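Local coordinates for protein reducing end xylose-releasing exo-oligoxylanase (Paenibacillus barengoltzii G22, PDB 5YXT) that probably hydrolyses xylo-oligosaccharides as a family 8 glycoside hydrolase, releasing xylose from their reducing ends, at residues Ala135-Ser140 and Ala206-Pro211; Arg161-Lys166 and Tyr173-Pro178. All blocks are in the same frame, centred on the assembly; numbering follows the deposited sequence.

In the fold
Following the chain from the N terminus, helix 126-143 is the first of the helices involved in these contacts and supplies segment 135-140. Helix 152-165 follows, and its last turn and the residue after it provide segment 161-166. After six intervening residues the chain folds back as segment 173-178, so contact 2 closes a short loop at the end of that helix. A longer non-helical run then leads to helix 199-208; its last turn and the loop after it, 206-211, return to helix 126-143 and close contact 1 round 65 residues. Contact 2 is therefore nested inside the loop of contact 1. Their centres lie about 17 Å apart, yet they touch where Tyr210 CD2 packs 4.0 Å from Arg161 CD.

Contact 1 of 2, residues Ala135-Ser140 and Ala206-Pro211; sequences ALLFAS and ALWAYP
Trp208, the last residue of helix 199-208, reaches over to Leu137 and Phe138 on helix 126-143. CG anti to the carbonyl carbon (chi1 -57°) sends the indole toward that helix, and chi2 of -33° turns its six-membered ring to the front. Leu137 touches the base of the tryptophan and the rim of its ring: CD2 of Leu137 meets CB of Trp208 at 4.0 Å, while CD1 of Leu137 sits near the plane of the indole at its edge, 4.1 Å from CE3 of Trp208.

The aromatic part involves Phe138, whose CB points away from Trp208 although its ring reaches it. The two side chains cross at about a right angle, and CE1 of Phe138 comes to the indole edge 3.9 Å from CZ3 of Trp208. Over one indole face lies CD1 of the preceding Leu207. Farther round, Trp208 meets His141 edge-to-face and Phe138 does the same with Trp376, while Leu137 also packs on Ala156 of helix 152-165.

No hydrogen bond crosses between the segments. These helices of the (alpha/alpha)6 barrel expected for family 8 are thus joined here by carbon contacts, whose hold depends on shape and burial.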
loop_
_atom_site.group_PDB
_atom_site.type_symbol
_atom_site.label_atom_id
_atom_site.label_comp_id
_atom_site.label_asym_id
_atom_site.label_seq_id
_atom_site.Cartn_x
_atom_site.Cartn_y
_atom_site.Cartn_z
ATOM N N ALA C 135 2.405 24.692 28.665
ATOM C CA ALA C 135 3.389 25.669 28.204
ATOM C C ALA C 135 4.082 26.356 29.375
ATOM O O ALA C 135 5.305 26.516 29.368
ATOM C CB ALA C 135 2.725 26.708 27.295
ATOM N N LEU C 136 3.311 26.753 30.391
ATOM C CA LEU C 136 3.872 27.403 31.574
ATOM C C LEU C 136 4.803 26.470 32.344
ATOM O O LEU C 136 5.850 26.901 32.845
ATOM C CB LEU C 136 2.739 27.890 32.475
ATOM C CG LEU C 136 1.999 29.147 31.992
ATOM C CD1 LEU C 136 0.636 29.275 32.664
ATOM C CD2 LEU C 136 2.858 30.425 32.190
ATOM N N LEU C 137 4.429 25.192 32.473
ATOM C CA LEU C 137 5.312 24.235 33.137
ATOM C C LEU C 137 6.605 24.058 32.354
ATOM O O LEU C 137 7.698 24.032 32.940
ATOM C CB LEU C 137 4.596 22.892 33.312
ATOM C CG LEU C 137 3.536 22.870 34.421
ATOM C CD1 LEU C 137 2.614 21.677 34.254
ATOM C CD2 LEU C 137 4.207 22.847 35.796
ATOM N N PHE C 138 6.496 23.933 31.025
ATOM C CA PHE C 138 7.678 23.903 30.172
ATOM C C PHE C 138 8.489 25.183 30.316
ATOM O O PHE C 138 9.720 25.144 30.321
ATOM C CB PHE C 138 7.284 23.714 28.701
ATOM C CG PHE C 138 6.844 22.306 28.345
ATOM C CD1 PHE C 138 7.099 21.236 29.205
ATOM C CD2 PHE C 138 6.178 22.058 27.148
ATOM C CE1 PHE C 138 6.678 19.934 28.876
ATOM C CE2 PHE C 138 5.769 20.773 26.817
ATOM C CZ PHE C 138 6.022 19.706 27.695
ATOM N N ALA C 139 7.818 26.336 30.395
ATOM C CA ALA C 139 8.559 27.585 30.552
ATOM C C ALA C 139 9.286 27.610 31.888
ATOM O O ALA C 139 10.437 28.050 31.972
ATOM C CB ALA C 139 7.611 28.785 30.424
ATOM N N SER C 140 8.624 27.133 32.941
ATOM C CA SER C 140 9.270 27.032 34.242
ATOM C C SER C 140 10.500 26.135 34.169
ATOM O O SER C 140 11.527 26.423 34.793
ATOM C CB SER C 140 8.268 26.511 35.275
ATOM O OG SER C 140 8.857 26.355 36.553
ATOM N N ALA C 206 0.174 14.679 35.821
ATOM C CA ALA C 206 0.281 13.672 36.877
ATOM C C ALA C 206 1.659 13.634 37.532
ATOM O O ALA C 206 1.817 12.966 38.564
ATOM C CB ALA C 206 -0.045 12.285 36.320
ATOM N N LEU C 207 2.658 14.290 36.945
ATOM C CA LEU C 207 3.959 14.459 37.578
ATOM C C LEU C 207 4.161 15.832 38.196
ATOM O O LEU C 207 4.935 15.953 39.146
ATOM C CB LEU C 207 5.084 14.235 36.563
ATOM C CG LEU C 207 5.014 13.031 35.637
ATOM C CD1 LEU C 207 5.903 13.320 34.434
ATOM C CD2 LEU C 207 5.441 11.753 36.357
ATOM N N TRP C 208 3.515 16.883 37.676
ATOM C CA TRP C 208 3.894 18.248 38.015
ATOM C C TRP C 208 2.777 19.118 38.569
ATOM O O TRP C 208 3.053 20.259 38.964
ATOM C CB TRP C 208 4.490 18.960 36.794
ATOM C CG TRP C 208 5.671 18.261 36.209
ATOM C CD1 TRP C 208 6.619 17.538 36.876
ATOM C CD2 TRP C 208 6.040 18.230 34.832
ATOM N NE1 TRP C 208 7.550 17.049 35.995
ATOM C CE2 TRP C 208 7.220 17.464 34.732
ATOM C CE3 TRP C 208 5.488 18.780 33.669
ATOM C CZ2 TRP C 208 7.855 17.232 33.517
ATOM C CZ3 TRP C 208 6.125 18.549 32.461
ATOM C CH2 TRP C 208 7.293 17.785 32.396
ATOM N N ALA C 209 1.540 18.636 38.618
ATOM C CA ALA C 209 0.497 19.388 39.300
ATOM C C ALA C 209 0.753 19.368 40.807
ATOM O O ALA C 209 1.674 18.709 41.296
ATOM C CB ALA C 209 -0.880 18.813 38.971
ATOM N N TYR C 210 -0.072 20.096 41.554
ATOM C CA TYR C 210 -0.057 19.953 43.004
ATOM C C TYR C 210 -0.222 18.477 43.366
ATOM O O TYR C 210 -1.037 17.778 42.744
ATOM C CB TYR C 210 -1.179 20.779 43.642
ATOM C CG TYR C 210 -0.877 22.250 43.690
ATOM C CD1 TYR C 210 0.324 22.708 44.212
ATOM C CD2 TYR C 210 -1.773 23.180 43.194
ATOM C CE1 TYR C 210 0.616 24.055 44.250
ATOM C CE2 TYR C 210 -1.491 24.536 43.228
ATOM C CZ TYR C 210 -0.297 24.963 43.757
ATOM O OH TYR C 210 -0.003 26.307 43.796
ATOM N N PRO C 211 0.530 17.973 44.349
ATOM C CA PRO C 211 0.579 16.517 44.582
ATOM C C PRO C 211 -0.773 15.851 44.748
ATOM O O PRO C 211 -0.956 14.729 44.258
ATOM C CB PRO C 211 1.420 16.415 45.860
ATOM C CG PRO C 211 2.342 17.597 45.781
ATOM C CD PRO C 211 1.509 18.700 45.184
#

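Contact 2 of 2, residues Arg161-Lys166 and Tyr173-Pro178; sequences RTCLHK and YPMWNP
Cys163, in the last turn of helix 152-165, meets the returning chain with both its backbone and its side chain. Its carbonyl oxygen accepts a hydrogen bond from Met175 N, 2.8 Å from Cys163 O, with an N-H...O angle of 153° and the donor tilted 18° from the carbonyl plane. SG faces the thioether sulfur, 3.8 Å from Met175 SD, and CB approaches the indole obliquely, 3.7 Å from Trp176 CZ3.

Pro174, one residue before Met175, lies against the carbonyls at the helix end. Its CB is 3.4 Å from both Cys163 O and Leu164 O, and on the other side of the ring CD is 3.4 Å from Lys166 O. With no N-H, Pro174 N cannot donate to the nearby Lys166 O, and its ring meets these oxygens through carbon. This is the C-terminal end of a helix in what is probably the (alpha/alpha)6 barrel of family 8. Here the returning loop supplies a backbone donor to a carbonyl of the last turn.

Lys166, the first residue past the helix, has CG anti to its backbone N (chi1 -177°), setting the methylenes beside the Tyr173 carbonyl, whose oxygen also takes a bond from Tyr108 OH. Its chain then bends twice, leading the amine away.

Leu164 CD2 packs on Trp176 CB, and an alanine in place of Trp176 would probably leave Cys163 CB without its aromatic neighbour and open a gap beside Trp217, which meets the indole edge-to-face. One water donates to both Leu164 O and Trp176 O, bridging the two backbones.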
loop_
_atom_site.group_PDB
_atom_site.type_symbol
_atom_site.label_atom_id
_atom_site.label_comp_id
_atom_site.label_asym_id
_atom_site.label_seq_id
_atom_site.Cartn_x
_atom_site.Cartn_y
_atom_site.Cartn_z
ATOM N N ARG C 161 -5.248 23.485 39.401
ATOM C CA ARG C 161 -6.070 23.282 40.586
ATOM C C ARG C 161 -7.491 23.782 40.355
ATOM O O ARG C 161 -8.462 23.089 40.682
ATOM C CB ARG C 161 -5.425 23.971 41.791
ATOM C CG ARG C 161 -6.316 23.951 42.991
ATOM C CD ARG C 161 -5.493 24.174 44.227
ATOM N NE ARG C 161 -6.244 23.332 45.280
ATOM C CZ ARG C 161 -6.421 21.975 45.242
ATOM N NH1 ARG C 161 -7.116 21.320 46.147
ATOM N NH2 ARG C 161 -5.885 21.214 44.314
ATOM N N THR C 162 -7.632 24.984 39.794
ATOM C CA THR C 162 -8.949 25.492 39.421
ATOM C C THR C 162 -9.681 24.528 38.490
ATOM O O THR C 162 -10.882 24.282 38.657
ATOM C CB THR C 162 -8.789 26.857 38.748
ATOM O OG1 THR C 162 -8.064 27.733 39.616
ATOM C CG2 THR C 162 -10.149 27.465 38.419
ATOM N N CYS C 163 -8.973 23.993 37.490
ATOM C CA CYS C 163 -9.599 23.142 36.479
ATOM C C CYS C 163 -10.269 21.916 37.086
ATOM O O CYS C 163 -11.220 21.376 36.509
ATOM C CB CYS C 163 -8.548 22.709 35.456
ATOM S SG CYS C 163 -8.031 24.071 34.345
ATOM N N LEU C 164 -9.773 21.442 38.223
ATOM C CA LEU C 164 -10.332 20.256 38.851
ATOM C C LEU C 164 -11.285 20.576 39.993
ATOM O O LEU C 164 -12.240 19.826 40.215
ATOM C CB LEU C 164 -9.197 19.362 39.376
ATOM C CG LEU C 164 -8.242 18.792 38.313
ATOM C CD1 LEU C 164 -7.366 17.693 38.880
ATOM C CD2 LEU C 164 -8.988 18.272 37.095
ATOM N N HIS C 165 -11.048 21.665 40.716
ATOM C CA HIS C 165 -11.699 21.881 42.000
ATOM C C HIS C 165 -12.741 22.989 41.997
ATOM O O HIS C 165 -13.461 23.131 42.992
ATOM C CB HIS C 165 -10.647 22.175 43.079
ATOM C CG HIS C 165 -9.788 20.996 43.409
ATOM N ND1 HIS C 165 -10.251 19.918 44.132
ATOM C CD2 HIS C 165 -8.505 20.708 43.081
ATOM C CE1 HIS C 165 -9.283 19.026 44.257
ATOM N NE2 HIS C 165 -8.211 19.482 43.630
ATOM N N LYS C 166 -12.852 23.767 40.922
ATOM C CA LYS C 166 -13.858 24.824 40.882
ATOM C C LYS C 166 -15.248 24.250 41.133
ATOM O O LYS C 166 -15.584 23.155 40.671
ATOM C CB LYS C 166 -13.823 25.555 39.536
ATOM C CG LYS C 166 -14.801 26.725 39.419
ATOM C CD LYS C 166 -14.741 27.633 40.647
ATOM C CE LYS C 166 -13.414 28.375 40.755
ATOM N NZ LYS C 166 -13.540 29.586 41.625
ATOM N N TYR C 173 -18.203 25.442 37.892
ATOM C CA TYR C 173 -18.017 24.045 37.488
ATOM C C TYR C 173 -16.578 23.772 37.065
ATOM O O TYR C 173 -15.924 24.646 36.470
ATOM C CB TYR C 173 -18.966 23.668 36.340
ATOM C CG TYR C 173 -20.383 23.433 36.805
ATOM C CD1 TYR C 173 -20.783 22.188 37.252
ATOM C CD2 TYR C 173 -21.312 24.461 36.809
ATOM C CE1 TYR C 173 -22.073 21.969 37.687
ATOM C CE2 TYR C 173 -22.607 24.255 37.250
ATOM C CZ TYR C 173 -22.979 23.007 37.683
ATOM O OH TYR C 173 -24.262 22.788 38.114
ATOM N N PRO C 174 -16.064 22.583 37.349
ATOM C CA PRO C 174 -14.712 22.238 36.911
ATOM C C PRO C 174 -14.705 21.856 35.435
ATOM O O PRO C 174 -15.740 21.603 34.821
ATOM C CB PRO C 174 -14.358 21.050 37.806
ATOM C CG PRO C 174 -15.669 20.352 37.970
ATOM C CD PRO C 174 -16.724 21.443 38.012
ATOM N N MET C 175 -13.499 21.811 34.874
ATOM C CA MET C 175 -13.317 21.548 33.453
ATOM C C MET C 175 -13.205 20.072 33.131
ATOM O O MET C 175 -13.292 19.706 31.953
ATOM C CB MET C 175 -12.059 22.247 32.935
ATOM C CG MET C 175 -12.339 23.486 32.130
ATOM S SD MET C 175 -10.835 24.415 31.799
ATOM C CE MET C 175 -11.535 26.019 31.485
ATOM N N TRP C 176 -12.965 19.238 34.142
ATOM C CA TRP C 176 -12.944 17.790 34.011
ATOM C C TRP C 176 -14.095 17.223 34.819
ATOM O O TRP C 176 -14.307 17.626 35.968
ATOM C CB TRP C 176 -11.618 17.190 34.504
ATOM C CG TRP C 176 -10.570 17.138 33.454
ATOM C CD1 TRP C 176 -10.172 16.032 32.752
ATOM C CD2 TRP C 176 -9.787 18.232 32.956
ATOM N NE1 TRP C 176 -9.193 16.373 31.851
ATOM C CE2 TRP C 176 -8.934 17.713 31.954
ATOM C CE3 TRP C 176 -9.723 19.597 33.250
ATOM C CZ2 TRP C 176 -8.033 18.512 31.245
ATOM C CZ3 TRP C 176 -8.827 20.391 32.546
ATOM C CH2 TRP C 176 -7.993 19.846 31.555
ATOM N N ASN C 177 -14.831 16.300 34.226
ATOM C CA ASN C 177 -15.875 15.611 34.969
ATOM C C ASN C 177 -15.229 14.715 36.019
ATOM O O ASN C 177 -14.329 13.928 35.689
ATOM C CB ASN C 177 -16.739 14.799 34.017
ATOM C CG ASN C 177 -17.760 13.966 34.736
ATOM O OD1 ASN C 177 -17.437 12.929 35.299
ATOM N ND2 ASN C 177 -19.008 14.409 34.711
ATOM N N PRO C 178 -15.641 14.808 37.285
ATOM C CA PRO C 178 -14.956 14.034 38.335
ATOM C C PRO C 178 -15.267 12.550 38.304
ATOM O O PRO C 178 -14.512 11.760 38.893
ATOM C CB PRO C 178 -15.466 14.679 39.632
ATOM C CG PRO C 178 -16.807 15.223 39.270
ATOM C CD PRO C 178 -16.716 15.660 37.826
HETATM O O HOH W 1 -13.748 17.257 39.016
#